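Local coordinates for uncharacterized protein (PDB 4XG0) that is of uncharacterised individual function but belongs to the DUF1537 family of kinases, which act in catabolic pathways for acid sugars, at residues 356-361 with 401-406; 261-266 with 317-322. All coordinates share one frame; numbering follows the deposited sequence.

Contact 1: 356-361 with 401-406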
# COMPACT_ATOMS: atom_id res chain seq x y z
N VAL A 356 -9.33 -14.68 4.52
CA VAL A 356 -10.56 -14.05 4.10
C VAL A 356 -11.61 -15.17 4.00
O VAL A 356 -11.35 -16.25 3.45
CB VAL A 356 -10.40 -13.40 2.69
CG1 VAL A 356 -11.70 -12.79 2.26
CG2 VAL A 356 -9.30 -12.38 2.67
N ALA A 357 -12.77 -14.96 4.59
CA ALA A 357 -13.78 -16.02 4.61
C ALA A 357 -15.12 -15.48 4.18
O ALA A 357 -15.59 -14.45 4.67
CB ALA A 357 -13.87 -16.68 6.01
N THR A 358 -15.73 -16.18 3.23
CA THR A 358 -17.09 -15.87 2.81
C THR A 358 -17.82 -17.18 2.44
O THR A 358 -17.21 -18.12 1.96
CB THR A 358 -17.08 -14.89 1.61
OG1 THR A 358 -18.38 -14.34 1.40
CG2 THR A 358 -16.67 -15.58 0.33
N GLY A 359 -19.11 -17.30 2.77
CA GLY A 359 -19.82 -16.34 3.58
C GLY A 359 -19.79 -16.70 5.06
O GLY A 359 -18.76 -17.19 5.56
N GLY A 360 -20.92 -16.47 5.74
CA GLY A 360 -21.00 -16.57 7.19
C GLY A 360 -20.75 -17.97 7.72
O GLY A 360 -20.15 -18.17 8.77
N ASP A 361 -21.25 -18.94 6.99
CA ASP A 361 -20.99 -20.33 7.30
C ASP A 361 -19.49 -20.61 7.31
O ASP A 361 -18.93 -21.21 8.24
CB ASP A 361 -21.63 -21.16 6.19
CG ASP A 361 -22.01 -22.52 6.66
OD1 ASP A 361 -21.52 -22.91 7.73
OD2 ASP A 361 -22.80 -23.19 5.95
N VAL A 401 -10.66 -11.17 7.35
CA VAL A 401 -11.73 -10.44 6.71
C VAL A 401 -12.88 -11.41 6.57
O VAL A 401 -12.70 -12.56 6.17
CB VAL A 401 -11.32 -9.98 5.28
CG1 VAL A 401 -12.53 -9.50 4.48
CG2 VAL A 401 -10.25 -8.91 5.33
N THR A 402 -14.07 -10.96 6.91
CA THR A 402 -15.23 -11.78 6.74
C THR A 402 -16.24 -11.06 5.84
O THR A 402 -16.27 -9.81 5.73
CB THR A 402 -15.84 -12.15 8.11
OG1 THR A 402 -15.96 -10.96 8.90
CG2 THR A 402 -14.93 -13.12 8.85
N LYS A 403 -17.09 -11.84 5.20
CA LYS A 403 -18.04 -11.26 4.24
C LYS A 403 -19.20 -12.20 4.04
O LYS A 403 -19.02 -13.41 3.97
CB LYS A 403 -17.35 -11.01 2.89
CG LYS A 403 -18.21 -10.35 1.85
CD LYS A 403 -17.49 -10.21 0.50
CE LYS A 403 -17.42 -11.53 -0.28
NZ LYS A 403 -18.80 -11.99 -0.72
N ALA A 404 -20.39 -11.64 3.91
CA ALA A 404 -21.53 -12.47 3.58
C ALA A 404 -21.38 -12.95 2.13
O ALA A 404 -20.79 -12.26 1.29
CB ALA A 404 -22.80 -11.72 3.78
N GLY A 405 -21.91 -14.13 1.85
CA GLY A 405 -21.67 -14.81 0.60
C GLY A 405 -22.21 -14.04 -0.59
O GLY A 405 -21.58 -14.05 -1.64
N GLY A 406 -23.35 -13.39 -0.42
CA GLY A 406 -23.99 -12.70 -1.53
C GLY A 406 -23.50 -11.28 -1.74
O GLY A 406 -23.94 -10.61 -2.68
O HOH W 1 -23.36 -15.59 4.03
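A357 N donates to V401 O over 2.9 Å at an N-H...O angle of 158°, the firm backbone bond between 356-361 and 401-406. The return bond, from K403 N to A357 O, is weak and bent. CA-H...O contacts supplement the pair: the CA of V356 lies 3.3 Å from V401 O, and G359 CA lies 3.1 Å from K403 O. With strand directions 13° apart, the pairing is parallel.

Polar side-chain contacts gather at the C-terminal ends. The hydroxyl of T358 gives a bond to K403 O, OG1 to O 2.8 Å, approaching from above the carbonyl plane rather than within it. T358 OG1 reaches this position because it stands opposite the backbone N (chi1 -166°), beside the carbonyl carbon. K403 runs alongside T358 on the same sheet face; its chain is extended at first, then bends at chi3 and chi4, so that NZ folds back to A404 O at 2.8 Å. NZ also gives T358 OG1 a weak bond, and F407 O and Q273 OE1 add further acceptors for the buried ammonium.

Such strand ends, followed by glycine-rich turns, are consistent with a Rossmann-like nucleotide-binding site. G359 follows a cis peptide bond and occupies the N-cap position of helix 360-369. One water accepts from both G360 N and G405 N, bridging the two turns.

Apolar contact lies at the other end, where V356 and V401 stand side by side with their CG1 methyls 4.1 Å apart. Helix 412-421 packs on V356, whereas V401 leans on strand 385-391.

Contact 2: 261-266 with 317-322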
# COMPACT_ATOMS: atom_id res chain seq x y z
N VAL A 261 -7.81 -17.54 1.18
CA VAL A 261 -9.20 -17.20 0.97
C VAL A 261 -10.09 -18.46 0.94
O VAL A 261 -9.83 -19.39 0.19
CB VAL A 261 -9.36 -16.42 -0.34
CG1 VAL A 261 -10.81 -16.00 -0.54
CG2 VAL A 261 -8.42 -15.25 -0.35
N VAL A 262 -11.12 -18.48 1.80
CA VAL A 262 -11.96 -19.64 1.95
C VAL A 262 -13.35 -19.24 1.51
O VAL A 262 -13.95 -18.29 2.06
CB VAL A 262 -11.97 -20.15 3.39
CG1 VAL A 262 -12.81 -21.38 3.48
CG2 VAL A 262 -10.55 -20.44 3.83
N VAL A 263 -13.83 -19.92 0.49
CA VAL A 263 -15.13 -19.62 -0.11
C VAL A 263 -16.03 -20.82 0.01
O VAL A 263 -15.86 -21.80 -0.69
CB VAL A 263 -14.99 -19.26 -1.60
CG1 VAL A 263 -16.34 -18.82 -2.19
CG2 VAL A 263 -13.94 -18.19 -1.77
N THR A 264 -17.01 -20.72 0.91
CA THR A 264 -17.95 -21.81 1.14
C THR A 264 -19.33 -21.52 0.57
O THR A 264 -20.18 -22.42 0.47
CB THR A 264 -18.11 -22.07 2.65
OG1 THR A 264 -18.59 -20.88 3.29
CG2 THR A 264 -16.81 -22.45 3.26
N SER A 265 -19.57 -20.28 0.16
CA SER A 265 -20.90 -19.90 -0.29
C SER A 265 -21.19 -20.51 -1.65
O SER A 265 -20.28 -20.69 -2.47
CB SER A 265 -21.01 -18.38 -0.40
OG SER A 265 -22.34 -18.00 -0.61
N GLN A 266 -22.46 -20.84 -1.87
CA GLN A 266 -22.94 -21.17 -3.20
C GLN A 266 -23.73 -20.01 -3.84
O GLN A 266 -24.29 -20.18 -4.92
CB GLN A 266 -23.83 -22.42 -3.13
CG GLN A 266 -23.10 -23.63 -2.58
CD GLN A 266 -21.88 -24.00 -3.42
OE1 GLN A 266 -21.92 -23.96 -4.65
NE2 GLN A 266 -20.79 -24.36 -2.74
N ALA A 317 -1.80 -15.38 -3.06
CA ALA A 317 -3.04 -15.84 -2.45
C ALA A 317 -3.28 -17.30 -2.76
O ALA A 317 -2.95 -17.78 -3.84
CB ALA A 317 -4.20 -15.00 -2.96
N LEU A 318 -3.85 -18.01 -1.78
CA LEU A 318 -4.34 -19.37 -1.97
C LEU A 318 -5.85 -19.34 -1.75
O LEU A 318 -6.31 -18.63 -0.87
CB LEU A 318 -3.69 -20.30 -0.94
CG LEU A 318 -2.16 -20.38 -0.97
CD1 LEU A 318 -1.63 -21.10 0.24
CD2 LEU A 318 -1.71 -21.05 -2.22
N MET A 319 -6.61 -20.09 -2.55
CA MET A 319 -8.06 -20.15 -2.37
C MET A 319 -8.56 -21.58 -2.22
O MET A 319 -8.20 -22.45 -2.99
CB MET A 319 -8.81 -19.46 -3.52
CG MET A 319 -10.31 -19.42 -3.35
SD MET A 319 -11.12 -18.39 -4.61
CE MET A 319 -10.84 -19.42 -6.04
N LEU A 320 -9.38 -21.81 -1.18
CA LEU A 320 -10.14 -23.05 -1.05
C LEU A 320 -11.58 -22.79 -1.43
O LEU A 320 -12.26 -21.96 -0.81
CB LEU A 320 -10.07 -23.59 0.38
CG LEU A 320 -8.74 -23.42 1.08
CD1 LEU A 320 -8.80 -24.04 2.48
CD2 LEU A 320 -7.62 -24.07 0.29
N LEU A 321 -12.04 -23.49 -2.46
CA LEU A 321 -13.37 -23.30 -3.02
C LEU A 321 -14.30 -24.49 -2.72
O LEU A 321 -14.02 -25.62 -3.12
CB LEU A 321 -13.25 -23.10 -4.53
CG LEU A 321 -14.54 -22.77 -5.28
CD1 LEU A 321 -15.21 -21.55 -4.64
CD2 LEU A 321 -14.25 -22.55 -6.76
N ALA A 322 -15.40 -24.23 -2.02
CA ALA A 322 -16.34 -25.29 -1.65
C ALA A 322 -17.10 -25.80 -2.85
O ALA A 322 -17.51 -25.01 -3.68
CB ALA A 322 -17.33 -24.77 -0.63
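V261 to V263 pair with M319 to L321 as neighbouring parallel strands, their axes 4.7 Å apart at closest and their directions 17° apart. Four backbone bonds alternate between the segments: V261 N to L318 O, L320 N to V261 O, V263 N to L320 O and A322 N to V263 O. The straightest is V263 N to L320 O, at 173° over 2.9 Å; the last, A322 N to V263 O at 2.8 Å, carries the pairing just beyond the strand ends.

On the face bearing V261, V263, M319 and L321, V263 is gripped by two side chains. L321 CD1 lies 3.8 Å from V263 CB and equally close to V263 CG1, the two side chains running alongside each other. From the other direction along the neighbouring strand, M319 crosses V263 at a slant, bringing SD to 4.0 Å from V263 CG2. That methyl faces the sulfur because it stands opposite the carbonyl carbon, while CG1 is opposite the backbone N (chi1 -175°) and serves L321. Helix 268-279 lies on this side, touching V261 and L321.

The reverse face carries V262 and L320, joined through CG2 and CD1 at 4.2 Å and backed by helix 334-349. Past the strands, A322 CB comes to 3.5 Å from T264 CA. Q266 bends at chi2 and sends NE2 to A322 O in a weak bond of 3.5 Å; R271 NH1 also donates to that oxygen. Parallel inner strands with helices on both faces are characteristic of a three-layer alpha/beta sandwich, here in the nucleotide-binding C-terminal domain.

Overall arrangement
Contacts 1 and 2 lie about 10 Å apart, centre to centre, in one mixed sheet of the nucleotide-binding C-terminal domain. Across the sheet the strands run 317-321, 259-263, 354-358, 399-403, so the two contacts flank the central pairing of 259-263 with 354-358. V356 O to V262 N and T358 O to T264 N, each 2.8 Å, are probable hydrogen bonds across that seam. Along the chain the contacts come in series, contact 2 closing before contact 1 opens. The C-terminal turns of three strands converge: G405 CA packs 3.5 Å from S265 OG, and G359 N lies 3.7 Å from T264 OG1. This clustering of loops at the C-terminal ends of the parallel strands probably shapes part of the nucleotide site.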